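Local coordinates for protein O-methyltransferase family 2 (PDB 5I2H) that probably transfers a methyl group from S-adenosyl-L-methionine to an oxygen of its substrate, and is seen here with the flavone apigenin bound, at residues I209-V214 against D246-H251; P174-V179 against G356-S361; V37-V42 against G118-V123; T67-T72 against E124-D129; D258-A263 against A281-K286. All blocks are in the same frame, centred on the assembly; numbering follows the deposited sequence.

Contact 1: I209-V214 against D246-H251; sequences IYTMAV and DRLELH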
# COMPACT_ATOMS: atom_id res chain seq x y z
N ILE A 209 -7.78 21.78 -17.59
CA ILE A 209 -7.70 20.77 -18.63
C ILE A 209 -9.07 20.17 -18.91
O ILE A 209 -9.39 19.86 -20.07
CB ILE A 209 -6.67 19.71 -18.23
CG1 ILE A 209 -5.26 20.30 -18.38
CG2 ILE A 209 -6.79 18.44 -19.07
CD1 ILE A 209 -4.19 19.48 -17.66
N TYR A 210 -9.90 19.97 -17.87
CA TYR A 210 -11.22 19.40 -18.12
C TYR A 210 -12.04 20.31 -19.02
O TYR A 210 -12.75 19.83 -19.92
CB TYR A 210 -11.96 19.12 -16.82
CG TYR A 210 -11.33 17.99 -16.03
CD1 TYR A 210 -11.66 16.66 -16.28
CD2 TYR A 210 -10.38 18.24 -15.04
CE1 TYR A 210 -11.06 15.63 -15.57
CE2 TYR A 210 -9.79 17.20 -14.32
CZ TYR A 210 -10.14 15.90 -14.58
OH TYR A 210 -9.55 14.86 -13.88
N THR A 211 -11.96 21.62 -18.78
CA THR A 211 -12.69 22.58 -19.61
C THR A 211 -12.13 22.61 -21.03
O THR A 211 -12.90 22.66 -21.99
CB THR A 211 -12.63 23.96 -18.98
OG1 THR A 211 -13.29 23.89 -17.72
CG2 THR A 211 -13.33 25.01 -19.85
N MSE A 212 -10.79 22.55 -21.18
CA MSE A 212 -10.21 22.54 -22.52
C MSE A 212 -10.70 21.32 -23.32
O MSE A 212 -11.00 21.45 -24.50
CB MSE A 212 -8.69 22.58 -22.47
CG MSE A 212 -8.20 23.86 -21.80
SE MSE A 212 -6.33 23.66 -21.42
CE MSE A 212 -6.30 25.11 -20.09
N ALA A 213 -10.78 20.13 -22.69
CA ALA A 213 -11.33 18.98 -23.40
C ALA A 213 -12.78 19.23 -23.81
O ALA A 213 -13.17 18.95 -24.96
CB ALA A 213 -11.20 17.72 -22.55
N VAL A 214 -13.60 19.74 -22.89
CA VAL A 214 -14.99 20.02 -23.25
C VAL A 214 -15.06 20.99 -24.43
O VAL A 214 -15.85 20.81 -25.37
CB VAL A 214 -15.75 20.55 -22.02
CG1 VAL A 214 -17.13 21.10 -22.41
CG2 VAL A 214 -15.89 19.42 -21.00
N ASP A 246 -8.82 31.17 -27.75
CA ASP A 246 -9.73 32.23 -28.13
C ASP A 246 -11.13 32.04 -27.54
O ASP A 246 -11.92 33.00 -27.53
CB ASP A 246 -9.79 32.34 -29.66
CG ASP A 246 -8.48 32.88 -30.28
OD1 ASP A 246 -7.75 33.66 -29.63
OD2 ASP A 246 -8.18 32.53 -31.44
N ARG A 247 -11.44 30.86 -27.00
CA ARG A 247 -12.75 30.60 -26.42
C ARG A 247 -12.66 30.37 -24.92
O ARG A 247 -13.61 29.87 -24.30
CB ARG A 247 -13.42 29.40 -27.11
CG ARG A 247 -13.79 29.64 -28.55
CD ARG A 247 -14.61 28.48 -29.08
NE ARG A 247 -13.81 27.26 -29.31
CZ ARG A 247 -14.08 26.05 -28.83
NH1 ARG A 247 -15.15 25.83 -28.03
NH2 ARG A 247 -13.29 25.03 -29.16
N LEU A 248 -11.53 30.74 -24.33
CA LEU A 248 -11.28 30.56 -22.91
C LEU A 248 -10.92 31.91 -22.28
O LEU A 248 -10.14 32.68 -22.85
CB LEU A 248 -10.14 29.54 -22.70
CG LEU A 248 -9.96 29.00 -21.30
CD1 LEU A 248 -11.09 28.01 -20.96
CD2 LEU A 248 -8.61 28.32 -21.23
N GLU A 249 -11.49 32.20 -21.12
CA GLU A 249 -11.07 33.33 -20.31
C GLU A 249 -10.52 32.81 -19.00
O GLU A 249 -11.02 31.81 -18.48
CB GLU A 249 -12.20 34.28 -19.99
CG GLU A 249 -12.89 34.86 -21.17
CD GLU A 249 -14.18 35.61 -20.79
OE1 GLU A 249 -14.51 35.78 -19.58
OE2 GLU A 249 -14.87 36.00 -21.73
N LEU A 250 -9.53 33.52 -18.47
CA LEU A 250 -8.87 33.19 -17.21
C LEU A 250 -9.15 34.32 -16.23
O LEU A 250 -8.75 35.46 -16.47
CB LEU A 250 -7.36 33.00 -17.40
CG LEU A 250 -6.99 32.08 -18.56
CD1 LEU A 250 -5.44 32.07 -18.80
CD2 LEU A 250 -7.53 30.66 -18.36
N HIS A 251 -9.83 34.00 -15.13
CA HIS A 251 -10.19 34.98 -14.12
C HIS A 251 -9.57 34.63 -12.77
O HIS A 251 -9.79 33.52 -12.25
CB HIS A 251 -11.70 35.07 -13.96
CG HIS A 251 -12.38 35.59 -15.16
ND1 HIS A 251 -13.00 36.82 -15.18
CD2 HIS A 251 -12.51 35.09 -16.41
CE1 HIS A 251 -13.53 37.02 -16.38
NE2 HIS A 251 -13.24 35.98 -17.14

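Contact 2: P174-V179 against G356-S361; sequences PRFADV and GHLILS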
# COMPACT_ATOMS: atom_id res chain seq x y z
N PRO A 174 -10.35 13.26 -21.12
CA PRO A 174 -11.00 12.71 -22.33
C PRO A 174 -12.28 11.94 -22.03
O PRO A 174 -13.28 12.07 -22.77
CB PRO A 174 -9.92 11.79 -22.92
CG PRO A 174 -8.60 12.41 -22.45
CD PRO A 174 -8.91 12.90 -21.04
N ARG A 175 -12.28 11.13 -20.96
CA ARG A 175 -13.50 10.46 -20.53
C ARG A 175 -14.55 11.47 -20.12
O ARG A 175 -15.71 11.41 -20.55
CB ARG A 175 -13.21 9.52 -19.36
CG ARG A 175 -12.24 8.42 -19.66
CD ARG A 175 -12.80 7.47 -20.68
NE ARG A 175 -11.77 6.58 -21.18
CZ ARG A 175 -12.01 5.70 -22.15
NH1 ARG A 175 -13.24 5.64 -22.68
NH2 ARG A 175 -11.05 4.90 -22.57
N PHE A 176 -14.16 12.42 -19.26
CA PHE A 176 -15.08 13.43 -18.77
C PHE A 176 -15.80 14.12 -19.91
O PHE A 176 -17.03 14.26 -19.89
CB PHE A 176 -14.31 14.45 -17.94
CG PHE A 176 -15.17 15.57 -17.45
CD1 PHE A 176 -15.84 15.46 -16.25
CD2 PHE A 176 -15.31 16.73 -18.17
CE1 PHE A 176 -16.65 16.48 -15.80
CE2 PHE A 176 -16.11 17.77 -17.74
CZ PHE A 176 -16.78 17.65 -16.55
N ALA A 177 -15.03 14.61 -20.90
CA ALA A 177 -15.66 15.28 -22.03
C ALA A 177 -16.57 14.32 -22.80
O ALA A 177 -17.64 14.71 -23.28
CB ALA A 177 -14.60 15.90 -22.94
N ASP A 178 -16.16 13.05 -22.91
CA ASP A 178 -16.95 12.09 -23.65
C ASP A 178 -18.31 11.85 -23.00
O ASP A 178 -19.31 11.62 -23.71
CB ASP A 178 -16.17 10.78 -23.79
CG ASP A 178 -16.90 9.75 -24.63
OD1 ASP A 178 -17.16 10.02 -25.82
OD2 ASP A 178 -17.24 8.68 -24.07
N VAL A 179 -18.39 11.88 -21.67
CA VAL A 179 -19.65 11.53 -21.01
C VAL A 179 -20.47 12.74 -20.58
O VAL A 179 -21.62 12.56 -20.15
CB VAL A 179 -19.45 10.61 -19.79
CG1 VAL A 179 -18.69 9.35 -20.22
CG2 VAL A 179 -18.75 11.35 -18.65
N GLY A 356 -12.99 8.54 -10.82
CA GLY A 356 -13.81 9.74 -10.86
C GLY A 356 -15.24 9.46 -11.26
O GLY A 356 -15.55 8.46 -11.92
N HIS A 357 -16.13 10.33 -10.79
CA HIS A 357 -17.55 10.27 -11.11
C HIS A 357 -18.03 11.67 -11.39
O HIS A 357 -17.67 12.59 -10.67
CB HIS A 357 -18.37 9.69 -9.96
CG HIS A 357 -18.17 8.23 -9.79
ND1 HIS A 357 -17.14 7.70 -9.04
CD2 HIS A 357 -18.82 7.19 -10.35
CE1 HIS A 357 -17.20 6.38 -9.11
NE2 HIS A 357 -18.20 6.04 -9.90
N LEU A 358 -18.83 11.83 -12.44
CA LEU A 358 -19.46 13.10 -12.75
C LEU A 358 -20.87 13.06 -12.17
O LEU A 358 -21.71 12.26 -12.61
CB LEU A 358 -19.48 13.35 -14.27
CG LEU A 358 -20.37 14.50 -14.74
CD1 LEU A 358 -20.00 15.87 -14.09
CD2 LEU A 358 -20.35 14.58 -16.28
N ILE A 359 -21.11 13.89 -11.16
CA ILE A 359 -22.43 14.02 -10.56
C ILE A 359 -23.09 15.24 -11.19
O ILE A 359 -22.61 16.37 -11.01
CB ILE A 359 -22.32 14.18 -9.03
CG1 ILE A 359 -21.54 13.02 -8.42
CG2 ILE A 359 -23.71 14.35 -8.37
CD1 ILE A 359 -21.19 13.34 -6.97
N LEU A 360 -24.19 15.03 -11.89
CA LEU A 360 -24.89 16.08 -12.63
C LEU A 360 -26.14 16.50 -11.88
O LEU A 360 -26.92 15.63 -11.46
CB LEU A 360 -25.27 15.59 -14.02
CG LEU A 360 -24.16 15.45 -15.03
CD1 LEU A 360 -24.03 14.01 -15.37
CD2 LEU A 360 -24.54 16.26 -16.26
N SER A 361 -26.32 17.81 -11.69
CA SER A 361 -27.51 18.38 -11.09
C SER A 361 -27.92 19.62 -11.88
O SER A 361 -27.11 20.24 -12.57
CB SER A 361 -27.29 18.74 -9.62
OG SER A 361 -26.79 17.63 -8.91

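Contact 3: V37-V42 against G118-V123; sequences VAHLHV and GTLALV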
# COMPACT_ATOMS: atom_id res chain seq x y z
N VAL A 37 -3.16 0.59 15.84
CA VAL A 37 -2.70 -0.40 16.82
C VAL A 37 -1.89 0.26 17.92
O VAL A 37 -2.14 0.05 19.12
CB VAL A 37 -1.86 -1.49 16.11
CG1 VAL A 37 -1.13 -2.40 17.14
CG2 VAL A 37 -2.71 -2.30 15.17
N ALA A 38 -0.86 1.04 17.53
CA ALA A 38 0.17 1.41 18.49
C ALA A 38 -0.06 2.75 19.18
O ALA A 38 0.49 2.97 20.26
CB ALA A 38 1.54 1.43 17.82
N HIS A 39 -0.83 3.65 18.58
CA HIS A 39 -1.05 4.97 19.18
C HIS A 39 -2.45 5.18 19.71
O HIS A 39 -2.62 5.78 20.79
CB HIS A 39 -0.75 6.07 18.16
CG HIS A 39 0.69 6.16 17.77
ND1 HIS A 39 1.58 6.97 18.44
CD2 HIS A 39 1.40 5.51 16.82
CE1 HIS A 39 2.78 6.85 17.89
NE2 HIS A 39 2.70 5.96 16.91
N LEU A 40 -3.47 4.75 18.98
CA LEU A 40 -4.84 5.11 19.31
C LEU A 40 -5.60 4.01 20.03
O LEU A 40 -6.69 4.26 20.52
CB LEU A 40 -5.60 5.52 18.02
CG LEU A 40 -4.96 6.74 17.32
CD1 LEU A 40 -5.56 6.99 15.95
CD2 LEU A 40 -5.02 8.02 18.18
N HIS A 41 -5.06 2.80 20.10
CA HIS A 41 -5.68 1.70 20.83
C HIS A 41 -7.07 1.34 20.30
O HIS A 41 -7.91 0.84 21.06
CB HIS A 41 -5.81 1.98 22.35
CG HIS A 41 -4.73 2.84 22.95
ND1 HIS A 41 -3.50 2.33 23.34
CD2 HIS A 41 -4.72 4.15 23.30
CE1 HIS A 41 -2.78 3.30 23.88
NE2 HIS A 41 -3.50 4.42 23.86
N VAL A 42 -7.31 1.56 18.99
CA VAL A 42 -8.65 1.38 18.42
C VAL A 42 -9.20 -0.01 18.69
O VAL A 42 -10.37 -0.18 19.06
CB VAL A 42 -8.62 1.67 16.91
CG1 VAL A 42 -9.98 1.40 16.29
CG2 VAL A 42 -8.23 3.09 16.69
N GLY A 118 6.04 8.67 8.64
CA GLY A 118 4.70 8.65 8.08
C GLY A 118 3.63 8.35 9.12
O GLY A 118 2.58 9.00 9.15
N THR A 119 3.86 7.35 9.97
CA THR A 119 2.87 7.04 10.99
C THR A 119 2.71 8.21 11.96
O THR A 119 1.59 8.61 12.27
CB THR A 119 3.28 5.78 11.76
OG1 THR A 119 3.31 4.70 10.82
CG2 THR A 119 2.25 5.48 12.84
N LEU A 120 3.84 8.75 12.46
CA LEU A 120 3.76 9.87 13.38
C LEU A 120 3.03 11.07 12.77
O LEU A 120 2.26 11.75 13.46
CB LEU A 120 5.16 10.29 13.83
CG LEU A 120 5.88 9.21 14.63
CD1 LEU A 120 7.31 9.65 14.94
CD2 LEU A 120 5.07 8.96 15.93
N ALA A 121 3.28 11.35 11.47
CA ALA A 121 2.59 12.45 10.81
C ALA A 121 1.09 12.21 10.78
O ALA A 121 0.29 13.13 11.03
CB ALA A 121 3.13 12.63 9.39
N LEU A 122 0.68 10.98 10.47
CA LEU A 122 -0.75 10.72 10.40
C LEU A 122 -1.38 10.81 11.77
O LEU A 122 -2.48 11.35 11.91
CB LEU A 122 -1.01 9.36 9.75
CG LEU A 122 -2.49 8.93 9.73
CD1 LEU A 122 -3.30 9.84 8.84
CD2 LEU A 122 -2.66 7.46 9.27
N VAL A 123 -0.67 10.32 12.81
CA VAL A 123 -1.19 10.43 14.18
C VAL A 123 -1.37 11.89 14.56
O VAL A 123 -2.39 12.28 15.13
CB VAL A 123 -0.28 9.70 15.18
CG1 VAL A 123 -0.72 10.02 16.62
CG2 VAL A 123 -0.36 8.18 14.95

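Contact 4: T67-T72 against E124-D129; sequences TQVLVT and ERLKSD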
# COMPACT_ATOMS: atom_id res chain seq x y z
N THR A 67 -12.37 10.92 13.01
CA THR A 67 -12.95 9.61 13.34
C THR A 67 -13.53 8.95 12.09
O THR A 67 -13.35 7.73 11.89
CB THR A 67 -13.99 9.75 14.45
OG1 THR A 67 -13.39 10.39 15.59
CG2 THR A 67 -14.48 8.36 14.88
N GLN A 68 -14.17 9.73 11.21
CA GLN A 68 -14.74 9.16 10.00
C GLN A 68 -13.65 8.58 9.11
O GLN A 68 -13.82 7.48 8.58
CB GLN A 68 -15.54 10.18 9.18
CG GLN A 68 -16.84 10.67 9.78
CD GLN A 68 -18.03 9.75 9.54
OE1 GLN A 68 -17.89 8.55 9.32
NE2 GLN A 68 -19.22 10.33 9.57
N VAL A 69 -12.55 9.31 8.89
CA VAL A 69 -11.57 8.75 7.95
C VAL A 69 -10.91 7.50 8.55
O VAL A 69 -10.59 6.56 7.82
CB VAL A 69 -10.51 9.78 7.48
CG1 VAL A 69 -11.19 11.04 6.92
CG2 VAL A 69 -9.54 10.16 8.56
N LEU A 70 -10.72 7.47 9.87
CA LEU A 70 -10.13 6.31 10.53
C LEU A 70 -11.07 5.12 10.44
O LEU A 70 -10.65 4.01 10.07
CB LEU A 70 -9.81 6.67 12.00
CG LEU A 70 -9.22 5.51 12.81
CD1 LEU A 70 -8.12 5.98 13.77
CD2 LEU A 70 -10.30 4.86 13.61
N VAL A 71 -12.35 5.34 10.75
CA VAL A 71 -13.31 4.24 10.72
C VAL A 71 -13.50 3.73 9.30
O VAL A 71 -13.55 2.51 9.06
CB VAL A 71 -14.65 4.66 11.36
CG1 VAL A 71 -15.77 3.65 11.01
CG2 VAL A 71 -14.48 4.79 12.87
N THR A 72 -13.65 4.65 8.34
CA THR A 72 -13.79 4.24 6.95
C THR A 72 -12.59 3.43 6.48
O THR A 72 -12.75 2.39 5.82
CB THR A 72 -14.02 5.47 6.07
OG1 THR A 72 -15.29 6.03 6.41
CG2 THR A 72 -13.99 5.15 4.57
N GLU A 124 -0.35 12.71 14.28
CA GLU A 124 -0.44 14.13 14.61
C GLU A 124 -1.61 14.80 13.88
O GLU A 124 -2.33 15.61 14.48
CB GLU A 124 0.87 14.83 14.26
CG GLU A 124 0.83 16.32 14.51
CD GLU A 124 0.53 16.70 15.98
OE1 GLU A 124 0.87 15.91 16.89
OE2 GLU A 124 -0.04 17.79 16.20
N ARG A 125 -1.77 14.50 12.58
CA ARG A 125 -2.91 15.02 11.82
C ARG A 125 -4.22 14.62 12.47
O ARG A 125 -5.10 15.46 12.68
CB ARG A 125 -2.88 14.50 10.38
CG ARG A 125 -1.74 14.98 9.49
CD ARG A 125 -1.63 16.51 9.39
NE ARG A 125 -0.75 17.08 10.42
CZ ARG A 125 0.57 16.89 10.47
NH1 ARG A 125 1.19 16.15 9.56
NH2 ARG A 125 1.28 17.46 11.45
N LEU A 126 -4.38 13.33 12.78
CA LEU A 126 -5.63 12.84 13.37
C LEU A 126 -5.90 13.54 14.69
O LEU A 126 -7.02 14.02 14.94
CB LEU A 126 -5.58 11.32 13.57
CG LEU A 126 -5.64 10.42 12.32
CD1 LEU A 126 -5.20 8.99 12.66
CD2 LEU A 126 -7.03 10.40 11.69
N LYS A 127 -4.89 13.61 15.55
CA LYS A 127 -5.11 14.14 16.90
C LYS A 127 -5.33 15.65 16.89
O LYS A 127 -6.06 16.18 17.74
CB LYS A 127 -3.93 13.81 17.80
CG LYS A 127 -3.84 12.39 18.23
CD LYS A 127 -2.61 12.25 19.09
CE LYS A 127 -2.49 10.86 19.68
NZ LYS A 127 -1.41 10.84 20.70
N SER A 128 -4.68 16.36 15.97
CA SER A 128 -4.73 17.80 15.98
C SER A 128 -5.91 18.36 15.20
O SER A 128 -6.17 19.57 15.27
CB SER A 128 -3.43 18.39 15.44
OG SER A 128 -3.32 18.17 14.03
N ASP A 129 -6.64 17.54 14.47
CA ASP A 129 -7.73 18.11 13.70
C ASP A 129 -8.80 18.80 14.56
O ASP A 129 -9.17 18.30 15.61
CB ASP A 129 -8.40 17.07 12.85
CG ASP A 129 -9.36 17.68 11.88
OD1 ASP A 129 -9.00 18.75 11.32
OD2 ASP A 129 -10.46 17.14 11.70

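Contact 5: D258-A263 against A281-K286; sequences DPFPPA and ARLVAK. With FMT (formic acid), chain H.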
# COMPACT_ATOMS: atom_id res chain seq x y z
N ASP A 258 -15.53 36.47 -4.14
CA ASP A 258 -15.62 37.22 -5.38
C ASP A 258 -16.75 36.65 -6.23
O ASP A 258 -17.00 35.44 -6.20
CB ASP A 258 -14.31 37.14 -6.15
CG ASP A 258 -13.17 37.91 -5.45
OD1 ASP A 258 -13.46 38.93 -4.80
OD2 ASP A 258 -12.00 37.49 -5.52
N PRO A 259 -17.43 37.49 -7.00
CA PRO A 259 -18.57 37.00 -7.80
C PRO A 259 -18.11 36.04 -8.89
O PRO A 259 -17.14 36.30 -9.61
CB PRO A 259 -19.17 38.28 -8.39
CG PRO A 259 -18.07 39.33 -8.33
CD PRO A 259 -17.20 38.95 -7.17
N PHE A 260 -18.83 34.94 -9.02
CA PHE A 260 -18.59 34.07 -10.16
C PHE A 260 -19.13 34.75 -11.41
O PHE A 260 -20.16 35.45 -11.35
CB PHE A 260 -19.28 32.72 -9.98
CG PHE A 260 -18.68 31.83 -8.90
CD1 PHE A 260 -17.29 31.79 -8.65
CD2 PHE A 260 -19.51 30.99 -8.13
CE1 PHE A 260 -16.77 30.96 -7.67
CE2 PHE A 260 -19.01 30.14 -7.15
CZ PHE A 260 -17.64 30.11 -6.91
N PRO A 261 -18.47 34.58 -12.55
CA PRO A 261 -19.00 35.14 -13.80
C PRO A 261 -20.21 34.35 -14.26
O PRO A 261 -20.40 33.18 -13.88
CB PRO A 261 -17.82 34.96 -14.78
CG PRO A 261 -17.12 33.75 -14.25
CD PRO A 261 -17.23 33.81 -12.74
N PRO A 262 -21.06 34.96 -15.09
CA PRO A 262 -22.22 34.24 -15.63
C PRO A 262 -21.77 32.99 -16.37
O PRO A 262 -20.80 33.02 -17.13
CB PRO A 262 -22.86 35.26 -16.58
CG PRO A 262 -22.44 36.58 -16.05
CD PRO A 262 -21.03 36.36 -15.55
N ALA A 263 -22.50 31.91 -16.16
CA ALA A 263 -22.18 30.62 -16.76
C ALA A 263 -23.42 29.76 -16.83
O ALA A 263 -24.34 29.91 -16.03
CB ALA A 263 -21.10 29.90 -15.94
N ALA A 281 -21.10 22.74 1.74
CA ALA A 281 -22.45 23.24 1.55
C ALA A 281 -22.42 24.69 1.08
O ALA A 281 -23.21 25.09 0.23
CB ALA A 281 -23.26 23.13 2.83
N ARG A 282 -21.52 25.49 1.66
CA ARG A 282 -21.38 26.89 1.29
C ARG A 282 -21.00 27.03 -0.18
O ARG A 282 -21.60 27.82 -0.92
CB ARG A 282 -20.33 27.56 2.19
CG ARG A 282 -20.00 29.03 1.84
CD ARG A 282 -20.89 30.04 2.59
NE ARG A 282 -22.26 29.90 2.13
CZ ARG A 282 -22.75 30.53 1.07
NH1 ARG A 282 -21.98 31.34 0.34
NH2 ARG A 282 -24.01 30.32 0.72
N LEU A 283 -20.00 26.23 -0.63
CA LEU A 283 -19.53 26.38 -2.01
C LEU A 283 -20.61 25.95 -3.00
O LEU A 283 -20.82 26.60 -4.03
CB LEU A 283 -18.24 25.58 -2.23
CG LEU A 283 -17.55 25.90 -3.57
CD1 LEU A 283 -17.21 27.39 -3.72
CD2 LEU A 283 -16.29 25.07 -3.69
N VAL A 284 -21.32 24.87 -2.68
CA VAL A 284 -22.39 24.40 -3.55
C VAL A 284 -23.49 25.45 -3.65
O VAL A 284 -23.98 25.75 -4.75
CB VAL A 284 -22.93 23.05 -3.04
CG1 VAL A 284 -24.24 22.71 -3.75
CG2 VAL A 284 -21.90 21.92 -3.30
N ALA A 285 -23.85 26.06 -2.51
CA ALA A 285 -24.87 27.11 -2.52
C ALA A 285 -24.44 28.32 -3.35
O ALA A 285 -25.23 28.86 -4.14
CB ALA A 285 -25.17 27.55 -1.09
N LYS A 286 -23.20 28.78 -3.17
CA LYS A 286 -22.75 29.97 -3.89
C LYS A 286 -22.73 29.71 -5.40
O LYS A 286 -23.22 30.53 -6.20
CB LYS A 286 -21.35 30.41 -3.40
CG LYS A 286 -20.76 31.63 -4.12
CD LYS A 286 -19.48 32.19 -3.35
CE LYS A 286 -18.93 33.46 -3.99
NZ LYS A 286 -18.40 33.18 -5.37
C FMT H . -24.71 27.60 3.16
O1 FMT H . -25.51 28.38 2.57
O2 FMT H . -23.64 27.88 3.76
O HOH W 1 -20.66 34.06 -6.91

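Contact 1: I209-V214 against D246-H251
Leu248 spreads its two methyl branches against helix 209-217, and each branch finds its own partner. CD1 meets the methyl of Thr211, with CG2 of Thr211 3.9 Å from CD1 of Leu248; CD2 is reached by the far end of Met212, whose CE lies 4.1 Å from CD2 of Leu248. Met212 is a selenomethionine, and its chain, extended beyond CG, crosses the leucine side chain at about a right angle and brings CE to it. The contact is wholly apolar and buried. Thr211 divides its two branches: with chi1 at -63° its CG2 stands opposite the backbone N and faces the strand, while OG1 turns elsewhere and hydrogen-bonds to OD2 of Asp202. The methyl can therefore serve the hydrophobic layer without leaving the hydroxyl buried and unpaired. Helix 209-217 follows strand 199-203 in the Rossmann-like methyltransferase core, and strand 248-252 forms one edge of the seven-stranded sheet. Ile225 of the adjoining strand 222-227 touches both Thr211 and Leu248, while helix 229-241 closes the flank, with Leu238 on Met212 and Ala239 on Leu248.

Contact 2: P174-V179 against G356-S361
Phe176 and Leu358 share a first torsion that sets CG opposite the backbone N (chi1 177° and 168°), which swings the phenylalanine ring off helix 154-179 and lifts the leucine branches off strand 357-362 to meet it. This is helix-on-sheet packing in the class I methyltransferase fold, and strand 357-362 is the reversed strand that characterises it, running antiparallel between strands 296-301 and 345-351. On the sheet side Leu358 does the touching, and both of its methyls converge on one ring carbon: CD1 of Leu358 is 3.8 Å from CE1 of Phe176, and CD2 of Leu358 is 4.2 Å from the same CE1. The side chains cross at about a right angle. The bond from CA to CB of Leu358 points at the helix, whereas that of Phe176 does not, and the torsion and the length of the aromatic side chain together bring CE1 across. His300 and Tyr210 both pack against this ring in edge-to-face fashion, which probably restrains its rotation. Leu298 of strand 296-301 also touches Leu358, and Ile350 of strand 345-351 touches Val179. No polar bond links the two segments. One turn on from Phe176, at the last residue of the helix, Val179 comes down on the leucine as well, its CG2 lying 4.3 Å from CD2 of Leu358.

Contact 3: V37-V42 against G118-V123
His39 reaches across to helix 117-128, where Thr119, Leu120 and Val123 receive it; this is helix-helix packing in the helical part of the subunit, with 37-42 in the helix-turn-helix-like dimerisation region, although no residue of the second subunit touches either segment. The central interaction is CH-pi. CG2 of Val123 sits over one face of the imidazole, 3.9 Å from the ring centroid and 25° off its normal, displaced toward the CG-CD2 bond. Valine at chi1 171° sends CG1 opposite the backbone N, and this leaves CG2 as the branch that faces the histidine. Van der Waals contacts complete the seat, both approaching the ring obliquely: CD2 of Leu120 comes within 3.7 Å of CE1 of His39, and CG2 of Thr119 within 4.1 Å of CD2 of His39. The side-chain hydrogen bonds of His39 and Thr119 run to residues just ahead of helix 117-128. NE2 of His39 bonds to the carbonyl oxygen of Ala114, a pairing that should fix the ring's rotation and is consistent with a proton on this nitrogen, while OG1 of Thr119 bonds to the carbonyl oxygen of Ala113 and to Ser116. An alanine in place of His39 would remove the imidazole, and is likely to deprive the Ala114 carbonyl of its side-chain donor and open a gap beside Val123. A new helix, 42-48, starts after His41, its N-cap. The tightest approach across the contact is that of CG2 of Val123 to CG of His39, at 3.6 Å.

Contact 4: T67-T72 against E124-D129
Val69 and Leu70 meet Leu126 with no flat side chain between them, so neither ring faces nor edges play a part in this aliphatic contact; within the two segments, the flat group to note is the backbone carbonyl of Glu124, gripped from opposite faces of its plane by two donors of Ser128. One is the helical N-H, with N of Ser128 2.9 Å from O of Glu124, and the other the hydroxyl, with OG of Ser128 2.8 Å from the same oxygen and tilted 31° from the carbonyl plane. This double grip falls in the last turn of helix 117-128. From that turn Leu126 divides its branches between consecutive residues of helix 64-76. CD2 of Leu126 is 4.0 Å from CG2 of Val69, where the side chains pass at a slant, and CD1 of Leu126 is 4.3 Å from CD1 of Leu70. With chi1 at -54° Val69 places CG2 in the crowded position between its backbone N and carbonyl carbon, and it is this branch that greets the leucine. A salt bridge from Asp129 to Arg65 and a hydrogen bond to Ser63 tie the end of helix 117-128 to the start of helix 64-76. Leucine and valine tips gathered in this way are typical of the hydrophobic core between packed helices, here between helix 64-76, in the helix-turn-helix-like dimerisation region, and helix 117-128, to which helix 312-324 adds Phe322, touching both Val69 and Leu126.

Contact 5: D258-A263 against A281-K286
Lys286 holds its ammonium group squarely over Phe260: NZ of Lys286 is 3.4 Å from the ring centroid of Phe260 and only 6° off the ring normal, a nearly centred cation-pi contact. The lysine runs out extended from helix 277-289 and bends at its last torsion (chi4 -66°), which turns NZ over the ring and toward the backbone of the loop. There NZ of Lys286 donates to the carbonyl oxygen of Asp258 at 2.8 Å, approaching with a C=O...N angle of 155°. A water accepts a second bond from NZ of Lys286 (2.9 Å to the water oxygen) and also one from the backbone N of Phe260, so it bridges helix and loop; the carbonyl of Met255 takes a further bond from the ammonium. While the lysine occupies a face of the ring, Leu283 lies at the edge, with its CD1 4.2 Å from CZ of Phe260. Phe226 packs edge-to-face with the same ring, and Leu201 and Val203 of strand 199-203 touch it. An alanine at Phe260 would take away the ring, and would probably leave the Lys286 ammonium without its aromatic seat and a gap beside Leu283. One turn back on the helix, NE and NH2 of Arg282 hydrogen-bond a formic acid molecule, probably from the crystallisation liquor. The ammonium is thus surrounded by two carbonyl oxygens, a water and an aromatic face; neutral partners of this kind are likely to stabilise its positive charge and fasten the loop leading into strand 265-269 to the helix after it.

In the fold
The five contacts fall into two groups. Contacts 3 and 4, with centres about 10 Å apart, share helix 117-128, cross along the chain, and touch where Leu40 packs on Leu70 and Leu126, making one helical core. Contacts 1, 2 and 5 belong to the methyltransferase fold: contacts 1 and 2 reach the same sheet, with centres about 16 Å apart, and touch where Val214 packs on Phe176 and Ala213 on Ala177. Contact 2 spans the whole fold, closing a loop within which contact 1 and then contact 5 are nested. Contacts 1 and 3 have centres about 43 Å apart, on opposite sides of the chain's centre. Helix 154-179, part of contact 2, and helix 312-324, which packs on contact 4, also carry the apigenin-pocket residues Leu161 and Leu324.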